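Local coordinates for protein phosphatase YwpJ (Bacillus subtilis, PDB 1NRW) that removes phosphate from phosphorylated five- and six-carbon sugars and nucleoside monophosphates, and to a lesser extent from FMN, in vitro, with magnesium as cofactor, at residues Ser23-Asn28 / Asp276-Ala281; Ser66-Val71 / Phe172-Gly177. All coordinates share one frame; numbering follows the deposited sequence.

Contact 1 of 2, residues Ser23-Asn28 / Asp276-Ala281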
loop_
_atom_site.group_PDB
_atom_site.type_symbol
_atom_site.label_atom_id
_atom_site.label_comp_id
_atom_site.label_asym_id
_atom_site.label_seq_id
_atom_site.Cartn_x
_atom_site.Cartn_y
_atom_site.Cartn_z
ATOM N N SER A 23 2.483 17.241 1.115
ATOM C CA SER A 23 2.655 18.622 1.557
ATOM C C SER A 23 4.039 19.166 1.245
ATOM O O SER A 23 4.983 18.406 1.024
ATOM C CB SER A 23 2.409 18.732 3.062
ATOM O OG SER A 23 3.424 18.069 3.796
ATOM N N LEU A 24 4.163 20.489 1.222
ATOM C CA LEU A 24 5.460 21.088 0.964
ATOM C C LEU A 24 6.432 20.615 2.041
ATOM O O LEU A 24 7.591 20.313 1.753
ATOM C CB LEU A 24 5.370 22.620 0.984
ATOM C CG LEU A 24 4.462 23.304 -0.041
ATOM C CD1 LEU A 24 4.674 24.809 0.039
ATOM C CD2 LEU A 24 4.780 22.810 -1.444
ATOM N N GLU A 25 5.948 20.537 3.281
ATOM C CA GLU A 25 6.781 20.102 4.398
ATOM C C GLU A 25 7.293 18.680 4.210
ATOM O O GLU A 25 8.474 18.395 4.449
ATOM C CB GLU A 25 6.010 20.187 5.724
ATOM C CG GLU A 25 5.810 21.602 6.241
ATOM C CD GLU A 25 4.565 22.280 5.702
ATOM O OE1 GLU A 25 3.995 21.812 4.690
ATOM O OE2 GLU A 25 4.158 23.303 6.297
ATOM N N ASN A 26 6.405 17.782 3.790
ATOM C CA ASN A 26 6.809 16.400 3.567
ATOM C C ASN A 26 7.749 16.271 2.378
ATOM O O ASN A 26 8.705 15.493 2.422
ATOM C CB ASN A 26 5.586 15.500 3.373
ATOM C CG ASN A 26 4.961 15.069 4.694
ATOM O OD1 ASN A 26 5.422 15.449 5.774
ATOM N ND2 ASN A 26 3.908 14.269 4.611
ATOM N N GLU A 27 7.498 17.034 1.317
ATOM C CA GLU A 27 8.376 16.966 0.157
ATOM C C GLU A 27 9.769 17.429 0.564
ATOM O O GLU A 27 10.761 16.793 0.222
ATOM C CB GLU A 27 7.871 17.842 -0.996
ATOM C CG GLU A 27 8.694 17.642 -2.269
ATOM C CD GLU A 27 8.316 18.584 -3.396
ATOM O OE1 GLU A 27 7.215 19.170 -3.348
ATOM O OE2 GLU A 27 9.123 18.728 -4.338
ATOM N N ASN A 28 9.841 18.542 1.292
ATOM C CA ASN A 28 11.127 19.057 1.745
ATOM C C ASN A 28 11.838 18.048 2.642
ATOM O O ASN A 28 13.051 17.864 2.536
ATOM C CB ASN A 28 10.950 20.384 2.497
ATOM C CG ASN A 28 10.627 21.547 1.568
ATOM O OD1 ASN A 28 11.258 21.718 0.525
ATOM N ND2 ASN A 28 9.650 22.362 1.956
ATOM N N ASP A 276 -1.956 14.762 8.258
ATOM C CA ASP A 276 -2.302 16.143 7.922
ATOM C C ASP A 276 -1.392 17.179 8.579
ATOM O O ASP A 276 -1.207 18.279 8.051
ATOM C CB ASP A 276 -3.762 16.422 8.285
ATOM C CG ASP A 276 -4.733 15.764 7.324
ATOM O OD1 ASP A 276 -4.275 15.201 6.308
ATOM O OD2 ASP A 276 -5.955 15.813 7.576
ATOM N N GLU A 277 -0.832 16.832 9.734
ATOM C CA GLU A 277 0.066 17.736 10.446
ATOM C C GLU A 277 1.521 17.478 10.058
ATOM O O GLU A 277 2.441 17.853 10.782
ATOM C CB GLU A 277 -0.110 17.576 11.961
ATOM C CG GLU A 277 -1.452 18.068 12.475
ATOM C CD GLU A 277 -1.615 19.572 12.338
ATOM O OE1 GLU A 277 -2.762 20.059 12.417
ATOM O OE2 GLU A 277 -0.599 20.270 12.158
ATOM N N HIS A 278 1.716 16.833 8.912
ATOM C CA HIS A 278 3.051 16.525 8.405
ATOM C C HIS A 278 3.861 15.601 9.305
ATOM O O HIS A 278 5.048 15.841 9.552
ATOM C CB HIS A 278 3.816 17.831 8.156
ATOM C CG HIS A 278 2.984 18.884 7.496
ATOM N ND1 HIS A 278 2.698 20.094 8.093
ATOM C CD2 HIS A 278 2.312 18.878 6.321
ATOM C CE1 HIS A 278 1.882 20.785 7.316
ATOM N NE2 HIS A 278 1.632 20.069 6.235
ATOM N N GLY A 279 3.219 14.532 9.766
ATOM C CA GLY A 279 3.884 13.570 10.630
ATOM C C GLY A 279 5.170 13.005 10.052
ATOM O O GLY A 279 6.140 12.776 10.776
ATOM N N VAL A 280 5.198 12.765 8.746
ATOM C CA VAL A 280 6.409 12.229 8.139
ATOM C C VAL A 280 7.562 13.223 8.298
ATOM O O VAL A 280 8.675 12.835 8.663
ATOM C CB VAL A 280 6.182 11.885 6.646
ATOM C CG1 VAL A 280 7.495 11.498 5.997
ATOM C CG2 VAL A 280 5.188 10.720 6.539
ATOM N N ALA A 281 7.301 14.502 8.040
ATOM C CA ALA A 281 8.341 15.517 8.199
ATOM C C ALA A 281 8.767 15.598 9.675
ATOM O O ALA A 281 9.962 15.674 9.982
ATOM C CB ALA A 281 7.835 16.874 7.722
HETATM O O HOH W 1 2.526 13.176 6.942
#
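Glu25 lies over one face of the His278 ring. Its CB stands 4.0 Å from the ring centroid, a CH-pi contact, and a turn about CB-CG (chi2 88°) lays the carboxylate nearly parallel to the imidazole, 17° between planes. Glu25 OE1 is 3.3 Å from His278 NE2 but sits above the ring, at a poor angle for a hydrogen bond, so the pair stacks. Next to this stack, Asn26 OD1 accepts from Ala281 N at 3.1 Å, with the donor above the amide plane and the bond bent (136°). The same oxygen lies 3.4 Å from Ala281 CB, whose small methyl lets the helices come close. Asn26 ND2 gives to a water that also accepts from Val280 N, and to Leu15 O, so a buried amide links the start of helix 279-286, through the water, to the C-terminal end of helix 11-15. Ser23 positions Asn26 through its backbone: OG accepts from Asn26 N, though its place is doubtful, being too close to the His278 ring. Two helix N termini, N-capped by Ser23 and His278, thus meet on the core domain of this HAD-type phosphatase, where Ala281 lies near Lys285, thought to bind phosphate.

Contact 2 of 2, residues Ser66-Val71 / Phe172-Gly177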
loop_
_atom_site.group_PDB
_atom_site.type_symbol
_atom_site.label_atom_id
_atom_site.label_comp_id
_atom_site.label_asym_id
_atom_site.label_seq_id
_atom_site.Cartn_x
_atom_site.Cartn_y
_atom_site.Cartn_z
ATOM N N SER A 66 5.699 -1.684 -4.012
ATOM C CA SER A 66 4.283 -1.641 -4.354
ATOM C C SER A 66 3.623 -3.009 -4.282
ATOM O O SER A 66 4.283 -4.014 -4.040
ATOM C CB SER A 66 4.103 -1.037 -5.755
ATOM O OG SER A 66 4.813 -1.765 -6.740
ATOM N N ALA A 67 2.310 -3.038 -4.480
ATOM C CA ALA A 67 1.562 -4.286 -4.439
ATOM C C ALA A 67 1.807 -5.065 -3.147
ATOM O O ALA A 67 1.971 -6.288 -3.156
ATOM C CB ALA A 67 1.909 -5.138 -5.653
ATOM N N ASN A 68 1.830 -4.338 -2.034
ATOM C CA ASN A 68 2.007 -4.931 -0.717
ATOM C C ASN A 68 3.336 -5.662 -0.534
ATOM O O ASN A 68 3.410 -6.647 0.200
ATOM C CB ASN A 68 0.845 -5.891 -0.420
ATOM C CG ASN A 68 0.782 -6.300 1.038
ATOM O OD1 ASN A 68 0.873 -5.455 1.929
ATOM N ND2 ASN A 68 0.610 -7.594 1.292
ATOM N N GLY A 69 4.381 -5.181 -1.195
ATOM C CA GLY A 69 5.680 -5.814 -1.045
ATOM C C GLY A 69 5.979 -6.860 -2.100
ATOM O O GLY A 69 6.998 -7.550 -2.027
ATOM N N ALA A 70 5.094 -6.989 -3.081
ATOM C CA ALA A 70 5.305 -7.953 -4.155
ATOM C C ALA A 70 6.221 -7.375 -5.228
ATOM O O ALA A 70 6.850 -8.118 -5.985
ATOM C CB ALA A 70 3.963 -8.345 -4.785
ATOM N N VAL A 71 6.298 -6.048 -5.291
ATOM C CA VAL A 71 7.111 -5.383 -6.305
ATOM C C VAL A 71 8.037 -4.300 -5.753
ATOM O O VAL A 71 7.656 -3.528 -4.867
ATOM C CB VAL A 71 6.197 -4.751 -7.390
ATOM C CG1 VAL A 71 7.035 -4.096 -8.475
ATOM C CG2 VAL A 71 5.287 -5.815 -7.983
ATOM N N PHE A 172 0.269 -11.951 -11.287
ATOM C CA PHE A 172 -0.631 -11.510 -10.228
ATOM C C PHE A 172 0.213 -11.142 -9.013
ATOM O O PHE A 172 0.901 -11.990 -8.452
ATOM C CB PHE A 172 -1.602 -12.641 -9.881
ATOM C CG PHE A 172 -2.488 -13.045 -11.030
ATOM C CD1 PHE A 172 -3.561 -12.248 -11.409
ATOM C CD2 PHE A 172 -2.225 -14.204 -11.757
ATOM C CE1 PHE A 172 -4.366 -12.596 -12.500
ATOM C CE2 PHE A 172 -3.019 -14.562 -12.847
ATOM C CZ PHE A 172 -4.094 -13.756 -13.221
ATOM N N TYR A 173 0.154 -9.875 -8.609
ATOM C CA TYR A 173 0.948 -9.410 -7.476
ATOM C C TYR A 173 0.179 -9.229 -6.177
ATOM O O TYR A 173 0.645 -9.624 -5.113
ATOM C CB TYR A 173 1.625 -8.080 -7.813
ATOM C CG TYR A 173 2.516 -8.116 -9.031
ATOM C CD1 TYR A 173 3.470 -9.123 -9.195
ATOM C CD2 TYR A 173 2.418 -7.134 -10.012
ATOM C CE1 TYR A 173 4.304 -9.146 -10.313
ATOM C CE2 TYR A 173 3.245 -7.146 -11.131
ATOM C CZ TYR A 173 4.185 -8.154 -11.275
ATOM O OH TYR A 173 5.004 -8.161 -12.380
ATOM N N ASN A 174 -0.997 -8.614 -6.261
ATOM C CA ASN A 174 -1.787 -8.347 -5.067
ATOM C C ASN A 174 -3.250 -8.334 -5.482
ATOM O O ASN A 174 -3.586 -7.867 -6.572
ATOM C CB ASN A 174 -1.360 -6.982 -4.491
ATOM C CG ASN A 174 -1.906 -6.712 -3.094
ATOM O OD1 ASN A 174 -2.090 -7.623 -2.289
ATOM N ND2 ASN A 174 -2.134 -5.431 -2.790
ATOM N N ILE A 175 -4.104 -8.879 -4.626
ATOM C CA ILE A 175 -5.535 -8.918 -4.889
ATOM C C ILE A 175 -6.258 -8.260 -3.728
ATOM O O ILE A 175 -6.127 -8.689 -2.576
ATOM C CB ILE A 175 -6.049 -10.367 -5.041
ATOM C CG1 ILE A 175 -5.358 -11.040 -6.230
ATOM C CG2 ILE A 175 -7.566 -10.363 -5.252
ATOM C CD1 ILE A 175 -5.660 -12.534 -6.363
ATOM N N LEU A 176 -7.006 -7.206 -4.032
ATOM C CA LEU A 176 -7.769 -6.496 -3.013
ATOM C C LEU A 176 -9.227 -6.948 -3.080
ATOM O O LEU A 176 -9.806 -7.021 -4.163
ATOM C CB LEU A 176 -7.679 -4.979 -3.239
ATOM C CG LEU A 176 -8.456 -4.061 -2.279
ATOM C CD1 LEU A 176 -7.789 -2.696 -2.231
ATOM C CD2 LEU A 176 -9.919 -3.937 -2.720
ATOM N N GLY A 177 -9.785 -7.284 -1.921
ATOM C CA GLY A 177 -11.176 -7.694 -1.817
ATOM C C GLY A 177 -11.889 -6.663 -0.960
ATOM O O GLY A 177 -11.331 -6.190 0.026
#
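Val71 sets its CG2 methyl squarely over the centre of the Tyr173 ring, 3.7 Å from the centroid and only 11° off the ring normal, a CH-pi contact in textbook form. With CG1 anti to the backbone N (chi1 -178°), CG2 stands anti to the carbonyl carbon, beside the backbone N, and is the branch that meets the ring. Around the root of the tyrosine the packing is equally close: Tyr173 CB lies 3.7 Å from Ala67 CB and 3.8 Å from Ala70 CB, two methyls small enough to admit the strand backbone. Ala70 CB also rests 3.6 Å from Tyr173 O. No hydrogen bond crosses between the segments, so apolar fit carries this part.

Ala67 also packs against the next residue, its O 3.7 Å from Asn174 CB. Beyond it the amide end is sparser, though the whole contact is buried: Asn68 CB touches the Asn174 amide, 3.8 Å from ND2, by van der Waals contact alone. Both amides bond to third parties, Asn68 ND2 to Ser211 OG, Asn174 ND2 to Glu209 OE1 and Gly45 O. This side faces the active site, where Asn68 adjoins the phosphate-binding residues Lys217 and Asn243.

The turn that presents these side chains is held by Ser66 O, which accepts from Gly69 N and Val71 N on opposite faces of its carbonyl plane. Gly69 has backbone angles at which a side chain would jam against the preceding carbonyl. Ala70 and Val71 opposite Ser66 form a classic beta bulge, and Tyr173 and Asn174 form another opposite Phe107. The loop thus joins strands 63-66 and 71-73 of the larger sheet and packs against strand 172-178, which lies between strands 103-108 and 207-212 of the second sheet, with helix 87-99 packed on Phe172 and Ile175.

Overall arrangement
From the N terminus, the chain forms strand 6-10 and then enters helix 24-35, whose start packs against residues 276-281 near the C terminus; contact 1 therefore closes a loop of almost the whole protein. Well within that span, residues 66-71 turn between two strands of the eight-stranded sheet and meet 172-177 after about a hundred residues, so contact 2 is nested in contact 1 and the two do not cross. Contact 1 joins helices 24-35 and 279-286 of the core domain, whereas contact 2 ties the core sheet to the six-stranded sheet. Their centres are 26 Å apart, and their nearest atoms about 16 Å, without touching.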